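Long-range contacts in peruvianin-I (Thevetia peruviana, PDB 6ORM), which is a germin-like protein of the cupin family from plant latex that acts as a cysteine peptidase: residues A[72-77]-A[146-151]; A[90-95]-A[153-158]. One frame throughout, in Å; residues are numbered along the deposited sequence.

Interaction 1: A[72-77]-A[146-151]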
ATOM      1  N   LEU A  72     -12.281  -6.862  -1.537  1.00 37.47           N
ATOM      2  CA  LEU A  72     -12.665  -8.245  -1.281  1.00 37.77           C
ATOM      3  C   LEU A  72     -13.455  -8.832  -2.444  1.00 38.16           C
ATOM      4  O   LEU A  72     -14.159  -8.124  -3.167  1.00 38.51           O
ATOM      5  CB  LEU A  72     -13.495  -8.362   0.003  1.00 38.91           C
ATOM      6  CG  LEU A  72     -12.700  -8.342   1.307  1.00 39.44           C
ATOM      7  CD1 LEU A  72     -13.642  -8.224   2.491  1.00 39.78           C
ATOM      8  CD2 LEU A  72     -11.838  -9.590   1.422  1.00 39.00           C
ATOM      9  N   THR A  73     -13.326 -10.151  -2.597  1.00 38.57           N
ATOM     10  CA  THR A  73     -14.067 -10.948  -3.566  1.00 39.02           C
ATOM     11  C   THR A  73     -14.340 -12.306  -2.931  1.00 38.15           C
ATOM     12  O   THR A  73     -13.519 -12.817  -2.168  1.00 37.75           O
ATOM     13  CB  THR A  73     -13.281 -11.123  -4.881  1.00 39.78           C
ATOM     14  OG1 THR A  73     -13.412  -9.948  -5.687  1.00 41.48           O
ATOM     15  CG2 THR A  73     -13.765 -12.329  -5.685  1.00 40.11           C
ATOM     16  N   ILE A  74     -15.503 -12.883  -3.233  1.00 38.90           N
ATOM     17  CA  ILE A  74     -15.769 -14.283  -2.922  1.00 39.48           C
ATOM     18  C   ILE A  74     -16.318 -14.959  -4.173  1.00 39.15           C
ATOM     19  O   ILE A  74     -17.210 -14.422  -4.838  1.00 40.04           O
ATOM     20  CB  ILE A  74     -16.723 -14.447  -1.719  1.00 40.95           C
ATOM     21  CG1 ILE A  74     -16.822 -15.919  -1.311  1.00 41.54           C
ATOM     22  CG2 ILE A  74     -18.098 -13.863  -2.000  1.00 42.27           C
ATOM     23  CD1 ILE A  74     -17.498 -16.139   0.031  1.00 42.65           C
ATOM     24  N   ASN A  75     -15.764 -16.120  -4.507  1.00 38.28           N
ATOM     25  CA  ASN A  75     -16.221 -16.919  -5.633  1.00 38.76           C
ATOM     26  C   ASN A  75     -16.684 -18.278  -5.129  1.00 38.97           C
ATOM     27  O   ASN A  75     -16.045 -18.871  -4.256  1.00 39.13           O
ATOM     28  CB  ASN A  75     -15.108 -17.106  -6.676  1.00 39.35           C
ATOM     29  CG  ASN A  75     -14.678 -15.801  -7.321  1.00 40.23           C
ATOM     30  OD1 ASN A  75     -15.485 -14.894  -7.521  1.00 41.18           O
ATOM     31  ND2 ASN A  75     -13.398 -15.704  -7.653  1.00 39.78           N
ATOM     32  N   ARG A  76     -17.792 -18.767  -5.680  1.00 39.51           N
ATOM     33  CA  ARG A  76     -18.263 -20.115  -5.393  1.00 39.68           C
ATOM     34  C   ARG A  76     -17.841 -21.043  -6.519  1.00 40.30           C
ATOM     35  O   ARG A  76     -18.083 -20.752  -7.695  1.00 40.83           O
ATOM     36  CB  ARG A  76     -19.784 -20.158  -5.228  1.00 40.06           C
ATOM     37  CG  ARG A  76     -20.304 -21.549  -4.879  1.00 40.33           C
ATOM     38  CD  ARG A  76     -21.823 -21.640  -4.963  1.00 41.88           C
ATOM     39  NE  ARG A  76     -22.318 -21.420  -6.318  1.00 42.41           N
ATOM     40  CZ  ARG A  76     -23.562 -21.052  -6.610  1.00 43.20           C
ATOM     41  NH1 ARG A  76     -24.456 -20.893  -5.644  1.00 43.50           N
ATOM     42  NH2 ARG A  76     -23.920 -20.872  -7.876  1.00 43.86           N
ATOM     43  N   CYS A  77     -17.223 -22.163  -6.158  1.00 40.39           N
ATOM     44  CA  CYS A  77     -16.783 -23.160  -7.120  1.00 41.42           C
ATOM     45  C   CYS A  77     -17.500 -24.469  -6.829  1.00 42.03           C
ATOM     46  O   CYS A  77     -17.476 -24.953  -5.693  1.00 42.97           O
ATOM     47  CB  CYS A  77     -15.266 -23.352  -7.065  1.00 41.45           C
ATOM     48  SG  CYS A  77     -14.274 -21.863  -7.400  1.00 41.64           S
ATOM     49  N   THR A 146     -18.339 -28.458  -3.328  1.00 44.36           N
ATOM     50  CA  THR A 146     -18.522 -27.013  -3.304  1.00 43.49           C
ATOM     51  C   THR A 146     -17.502 -26.391  -2.362  1.00 42.53           C
ATOM     52  O   THR A 146     -17.306 -26.878  -1.244  1.00 41.90           O
ATOM     53  CB  THR A 146     -19.941 -26.637  -2.861  1.00 44.32           C
ATOM     54  OG1 THR A 146     -20.896 -27.231  -3.750  1.00 45.69           O
ATOM     55  CG2 THR A 146     -20.124 -25.122  -2.867  1.00 43.75           C
ATOM     56  N   PHE A 147     -16.843 -25.330  -2.823  1.00 42.40           N
ATOM     57  CA  PHE A 147     -15.984 -24.540  -1.957  1.00 41.64           C
ATOM     58  C   PHE A 147     -16.070 -23.075  -2.355  1.00 40.22           C
ATOM     59  O   PHE A 147     -16.393 -22.740  -3.497  1.00 39.96           O
ATOM     60  CB  PHE A 147     -14.526 -25.030  -1.979  1.00 42.04           C
ATOM     61  CG  PHE A 147     -13.882 -25.017  -3.339  1.00 42.53           C
ATOM     62  CD1 PHE A 147     -14.053 -26.078  -4.212  1.00 43.26           C
ATOM     63  CD2 PHE A 147     -13.071 -23.961  -3.728  1.00 42.05           C
ATOM     64  CE1 PHE A 147     -13.448 -26.077  -5.452  1.00 43.44           C
ATOM     65  CE2 PHE A 147     -12.462 -23.955  -4.968  1.00 42.15           C
ATOM     66  CZ  PHE A 147     -12.646 -25.018  -5.830  1.00 42.73           C
ATOM     67  N   TYR A 148     -15.789 -22.208  -1.387  1.00 39.97           N
ATOM     68  CA  TYR A 148     -15.803 -20.767  -1.579  1.00 38.90           C
ATOM     69  C   TYR A 148     -14.390 -20.229  -1.428  1.00 38.58           C
ATOM     70  O   TYR A 148     -13.686 -20.578  -0.474  1.00 39.49           O
ATOM     71  CB  TYR A 148     -16.739 -20.092  -0.575  1.00 38.91           C
ATOM     72  CG  TYR A 148     -18.183 -20.470  -0.773  1.00 39.45           C
ATOM     73  CD1 TYR A 148     -18.679 -21.672  -0.292  1.00 40.17           C
ATOM     74  CD2 TYR A 148     -19.050 -19.631  -1.461  1.00 39.42           C
ATOM     75  CE1 TYR A 148     -19.998 -22.026  -0.480  1.00 41.11           C
ATOM     76  CE2 TYR A 148     -20.371 -19.973  -1.653  1.00 39.99           C
ATOM     77  CZ  TYR A 148     -20.839 -21.172  -1.160  1.00 41.01           C
ATOM     78  OH  TYR A 148     -22.155 -21.523  -1.349  1.00 42.09           O
ATOM     79  N   ALA A 149     -13.978 -19.393  -2.372  1.00 36.65           N
ATOM     80  CA  ALA A 149     -12.680 -18.737  -2.329  1.00 36.18           C
ATOM     81  C   ALA A 149     -12.874 -17.280  -1.930  1.00 35.94           C
ATOM     82  O   ALA A 149     -13.557 -16.527  -2.633  1.00 36.05           O
ATOM     83  CB  ALA A 149     -11.974 -18.837  -3.682  1.00 35.72           C
ATOM     84  N   SER A 150     -12.299 -16.895  -0.792  1.00 36.20           N
ATOM     85  CA  SER A 150     -12.234 -15.496  -0.388  1.00 36.51           C
ATOM     86  C   SER A 150     -10.894 -14.928  -0.835  1.00 35.87           C
ATOM     87  O   SER A 150      -9.844 -15.509  -0.545  1.00 35.55           O
ATOM     88  CB  SER A 150     -12.397 -15.357   1.127  1.00 37.77           C
ATOM     89  OG  SER A 150     -13.687 -15.768   1.550  1.00 39.02           O
ATOM     90  N   LEU A 151     -10.931 -13.811  -1.561  1.00 35.62           N
ATOM     91  CA  LEU A 151      -9.725 -13.205  -2.112  1.00 35.62           C
ATOM     92  C   LEU A 151      -9.648 -11.737  -1.720  1.00 35.89           C
ATOM     93  O   LEU A 151     -10.665 -11.036  -1.697  1.00 36.65           O
ATOM     94  CB  LEU A 151      -9.685 -13.355  -3.640  1.00 35.49           C
ATOM     95  CG  LEU A 151      -9.776 -14.794  -4.158  1.00 35.85           C
ATOM     96  CD1 LEU A 151     -11.173 -15.100  -4.694  1.00 36.35           C
ATOM     97  CD2 LEU A 151      -8.714 -15.073  -5.214  1.00 35.49           C
TER

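Interaction 2: A[90-95]-A[153-158]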
ATOM      1  N   ASN A  90      -4.513 -16.997  -9.371  1.00 34.51           N
ATOM      2  CA  ASN A  90      -5.193 -15.736  -9.104  1.00 35.17           C
ATOM      3  C   ASN A  90      -4.124 -14.654  -9.058  1.00 34.63           C
ATOM      4  O   ASN A  90      -3.491 -14.449  -8.010  1.00 34.60           O
ATOM      5  CB  ASN A  90      -5.975 -15.790  -7.789  1.00 36.42           C
ATOM      6  CG  ASN A  90      -7.070 -16.839  -7.811  1.00 37.84           C
ATOM      7  OD1 ASN A  90      -6.996 -17.842  -7.101  1.00 38.78           O
ATOM      8  ND2 ASN A  90      -8.092 -16.615  -8.631  1.00 38.20           N
ATOM      9  N   PRO A  91      -3.874 -13.946 -10.161  1.00 35.31           N
ATOM     10  CA  PRO A  91      -2.655 -13.125 -10.252  1.00 35.67           C
ATOM     11  C   PRO A  91      -2.512 -12.045  -9.188  1.00 36.06           C
ATOM     12  O   PRO A  91      -1.377 -11.720  -8.816  1.00 37.27           O
ATOM     13  CB  PRO A  91      -2.757 -12.514 -11.657  1.00 36.27           C
ATOM     14  CG  PRO A  91      -3.603 -13.477 -12.423  1.00 36.69           C
ATOM     15  CD  PRO A  91      -4.603 -14.004 -11.440  1.00 35.74           C
ATOM     16  N   ARG A  92      -3.604 -11.470  -8.680  1.00 36.12           N
ATOM     17  CA  ARG A  92      -3.489 -10.264  -7.866  1.00 35.84           C
ATOM     18  C   ARG A  92      -4.105 -10.407  -6.476  1.00 36.24           C
ATOM     19  O   ARG A  92      -4.458  -9.395  -5.861  1.00 36.62           O
ATOM     20  CB  ARG A  92      -4.113  -9.075  -8.600  1.00 35.00           C
ATOM     21  CG  ARG A  92      -3.452  -8.775  -9.939  1.00 35.02           C
ATOM     22  CD  ARG A  92      -4.090  -7.587 -10.651  1.00 35.75           C
ATOM     23  NE  ARG A  92      -5.503  -7.811 -10.949  1.00 35.65           N
ATOM     24  CZ  ARG A  92      -5.954  -8.378 -12.064  1.00 36.07           C
ATOM     25  NH1 ARG A  92      -5.106  -8.788 -12.998  1.00 36.10           N
ATOM     26  NH2 ARG A  92      -7.259  -8.539 -12.244  1.00 36.21           N
ATOM     27  N   ALA A  93      -4.234 -11.625  -5.952  1.00 35.60           N
ATOM     28  CA  ALA A  93      -4.783 -11.768  -4.610  1.00 34.63           C
ATOM     29  C   ALA A  93      -4.427 -13.128  -4.029  1.00 34.09           C
ATOM     30  O   ALA A  93      -4.232 -14.102  -4.762  1.00 33.83           O
ATOM     31  CB  ALA A  93      -6.305 -11.587  -4.604  1.00 34.30           C
ATOM     32  N   SER A  94      -4.343 -13.174  -2.702  1.00 34.06           N
ATOM     33  CA  SER A  94      -4.411 -14.434  -1.980  1.00 34.19           C
ATOM     34  C   SER A  94      -5.801 -15.039  -2.141  1.00 34.84           C
ATOM     35  O   SER A  94      -6.779 -14.341  -2.421  1.00 34.51           O
ATOM     36  CB  SER A  94      -4.113 -14.229  -0.493  1.00 34.34           C
ATOM     37  OG  SER A  94      -2.879 -13.567  -0.287  1.00 35.15           O
ATOM     38  N   SER A  95      -5.889 -16.353  -1.950  1.00 34.71           N
ATOM     39  CA  SER A  95      -7.168 -17.050  -1.978  1.00 35.51           C
ATOM     40  C   SER A  95      -7.278 -17.932  -0.746  1.00 36.31           C
ATOM     41  O   SER A  95      -6.439 -18.812  -0.533  1.00 37.14           O
ATOM     42  CB  SER A  95      -7.319 -17.886  -3.252  1.00 36.36           C
ATOM     43  OG  SER A  95      -8.583 -18.526  -3.282  1.00 37.25           O
ATOM     44  N   SER A 153      -8.937  -8.955  -3.063  1.00 36.46           N
ATOM     45  CA  SER A 153      -8.995  -7.958  -4.123  1.00 36.28           C
ATOM     46  C   SER A 153     -10.424  -7.907  -4.635  1.00 36.57           C
ATOM     47  O   SER A 153     -11.131  -8.916  -4.623  1.00 35.78           O
ATOM     48  CB  SER A 153      -8.026  -8.274  -5.268  1.00 36.10           C
ATOM     49  OG  SER A 153      -8.166  -7.335  -6.322  1.00 37.16           O
ATOM     50  N   GLN A 154     -10.841  -6.724  -5.085  1.00 37.07           N
ATOM     51  CA  GLN A 154     -12.140  -6.618  -5.738  1.00 37.34           C
ATOM     52  C   GLN A 154     -12.151  -7.263  -7.116  1.00 37.52           C
ATOM     53  O   GLN A 154     -13.233  -7.482  -7.670  1.00 38.53           O
ATOM     54  CB  GLN A 154     -12.562  -5.154  -5.854  1.00 37.37           C
ATOM     55  CG  GLN A 154     -11.810  -4.386  -6.918  1.00 36.89           C
ATOM     56  CD  GLN A 154     -12.280  -2.952  -7.037  1.00 37.55           C
ATOM     57  OE1 GLN A 154     -12.236  -2.188  -6.071  1.00 37.50           O
ATOM     58  NE2 GLN A 154     -12.734  -2.581  -8.225  1.00 37.79           N
ATOM     59  N   ASN A 155     -10.988  -7.572  -7.677  1.00 35.41           N
ATOM     60  CA  ASN A 155     -10.882  -8.166  -9.002  1.00 36.34           C
ATOM     61  C   ASN A 155      -9.568  -8.935  -9.084  1.00 35.80           C
ATOM     62  O   ASN A 155      -8.626  -8.493  -9.753  1.00 36.27           O
ATOM     63  CB  ASN A 155     -10.960  -7.090 -10.089  1.00 38.37           C
ATOM     64  CG  ASN A 155     -11.052  -7.676 -11.487  1.00 39.89           C
ATOM     65  OD1 ASN A 155     -11.548  -8.786 -11.675  1.00 40.63           O
ATOM     66  ND2 ASN A 155     -10.567  -6.933 -12.475  1.00 40.48           N
ATOM     67  N   PRO A 156      -9.477 -10.090  -8.419  1.00 36.59           N
ATOM     68  CA  PRO A 156      -8.190 -10.805  -8.350  1.00 36.19           C
ATOM     69  C   PRO A 156      -7.677 -11.258  -9.702  1.00 37.35           C
ATOM     70  O   PRO A 156      -6.462 -11.406  -9.874  1.00 37.88           O
ATOM     71  CB  PRO A 156      -8.499 -12.005  -7.441  1.00 35.53           C
ATOM     72  CG  PRO A 156      -9.831 -11.708  -6.804  1.00 35.93           C
ATOM     73  CD  PRO A 156     -10.563 -10.826  -7.752  1.00 36.08           C
ATOM     74  N   GLY A 157      -8.565 -11.497 -10.660  1.00 37.21           N
ATOM     75  CA  GLY A 157      -8.175 -12.108 -11.914  1.00 37.65           C
ATOM     76  C   GLY A 157      -8.054 -13.614 -11.794  1.00 37.01           C
ATOM     77  O   GLY A 157      -7.833 -14.144 -10.704  1.00 35.66           O
ATOM     78  N   GLY A 158      -8.211 -14.310 -12.916  1.00 38.11           N
ATOM     79  CA  GLY A 158      -8.109 -15.753 -12.950  1.00 37.69           C
ATOM     80  C   GLY A 158      -7.536 -16.196 -14.278  1.00 37.67           C
ATOM     81  O   GLY A 158      -7.941 -15.690 -15.329  1.00 39.24           O
TER
HETATM   82  O   HOH W   1      -6.544  -6.487  -8.766  1.00 37.35           O

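Interaction 1: A[72-77]-A[146-151]
Thr73, Asn75 and Cys77 pair with Leu151, Ala149 and Phe147 as hydrogen-bonded partners of two antiparallel strands, whose axes approach to 4.6 Å at 162°. Six backbone bonds join them, among them Cys77 N to Phe147 O at 2.8 Å. Ile74 and Arg76 face Ser150 and Tyr148 as non-hydrogen-bonded pairs.

On the Cys77 face, the Phe147 ring lies under its partner: Cys77 CB sits over the ring, 3.6 Å from its centroid, in a CH-pi contact. Phe147 CG stands between its own backbone N and carbonyl carbon (chi1 59°), which brings the ring across to the neighbouring strand. Cysteine suits the place as a compact side chain whose CB covers the ring face while SG, 4.3 Å from the Phe147 centroid, meets it obliquely in a sulfur-aromatic contact. Further along, Leu151 CD1 reaches Thr73 CG2 at 3.9 Å.

On the other face, the aliphatic part of Arg76 runs beside Tyr148, with Arg76 CG 3.6 Å from Tyr148 CE2. The guanidinium turns away from the ring, and NH2 bonds Gln44 O and Thr57 OG1; Phe42 meets the Tyr148 ring edge-to-face. In this strand pair of the cupin beta-barrel, each face mixes apolar packing with polar groups satisfied from outside the pair, as Asn75 OD1 is by Val59 N, and the Tyr148 face meets the second subunit, where Ser150 OG bonds its counterpart.

Interaction 2: A[90-95]-A[153-158]
Arg92 touches loop 153-158 at its root and again at its head. Its CB is 3.5 Å from Pro156 O, the same oxygen that accepts a bond from Arg92 N at 3.1 Å, and CG passes this carbonyl at a slightly greater distance. A bend at chi3 (-61°) then turns the head group toward Asn155. NE donates to a water, which in turn donates to Ser153 OG, and makes a weak bond to Asn155 O. At the tip, NH2 gives Asn155 O a bond of 2.8 Å from slightly out of the guanidinium plane, so that two N-H groups, one of them weakly, grip this oxygen. Pro156 O lies over one face of the group, displaced toward its rim. NH1 turns to another chain, forming a salt bridge with Asp9 of the third subunit. Arginine suits this place because a long chain with several N-H groups can serve a carbonyl, a water and a neighbouring carboxylate together.

Both segments are connecting loops of the cupin fold, one leading into strand 95-101 and the other leaving strand 145-151. A type I turn from Asn90 to Ala93 shapes the first; in the second, Ser153 OG accepts from Asn155 N in an ST turn and also bonds Asp3.

Asn90 ND2 donates to Gly157 O at 3.2 Å, almost straight at 168°, with Gly157 O lying close to the plane of the Asn90 amide. Gly157 has backbone angles that suit glycine (phi 81°), and without a side chain it lets the Arg92 head group come close, Arg92 NH2 to Gly157 N being 3.6 Å. The methyl of Ala93 packs on the rigid ring of Pro156, CB to CB 3.6 Å.

Overall arrangement
Interactions 1 and 2 adjoin, their centres 11 Å apart, and their segments alternate along the chain: strand 73-79, loop 90-95, strand 145-151, loop 153-158. Strand 145-151 leads into loop 153-158, and strand 73-79 starts beside that loop. Thr73 OG1 lies 2.7 Å from Ser153 O, a probable hydrogen bond, while Leu151 CB packs 3.3 Å from Ser94 O and Ala149 CB 3.4 Å from Ser95 OG. Both contacts touch the second subunit of the hexamer; interaction 2 also meets the third and fourth. An N-acetylglucosamine of a glycan attached to the protein lies about 4 Å from the Arg76 side chain, whereas the Asn155 side chain is about 13 Å from such a sugar.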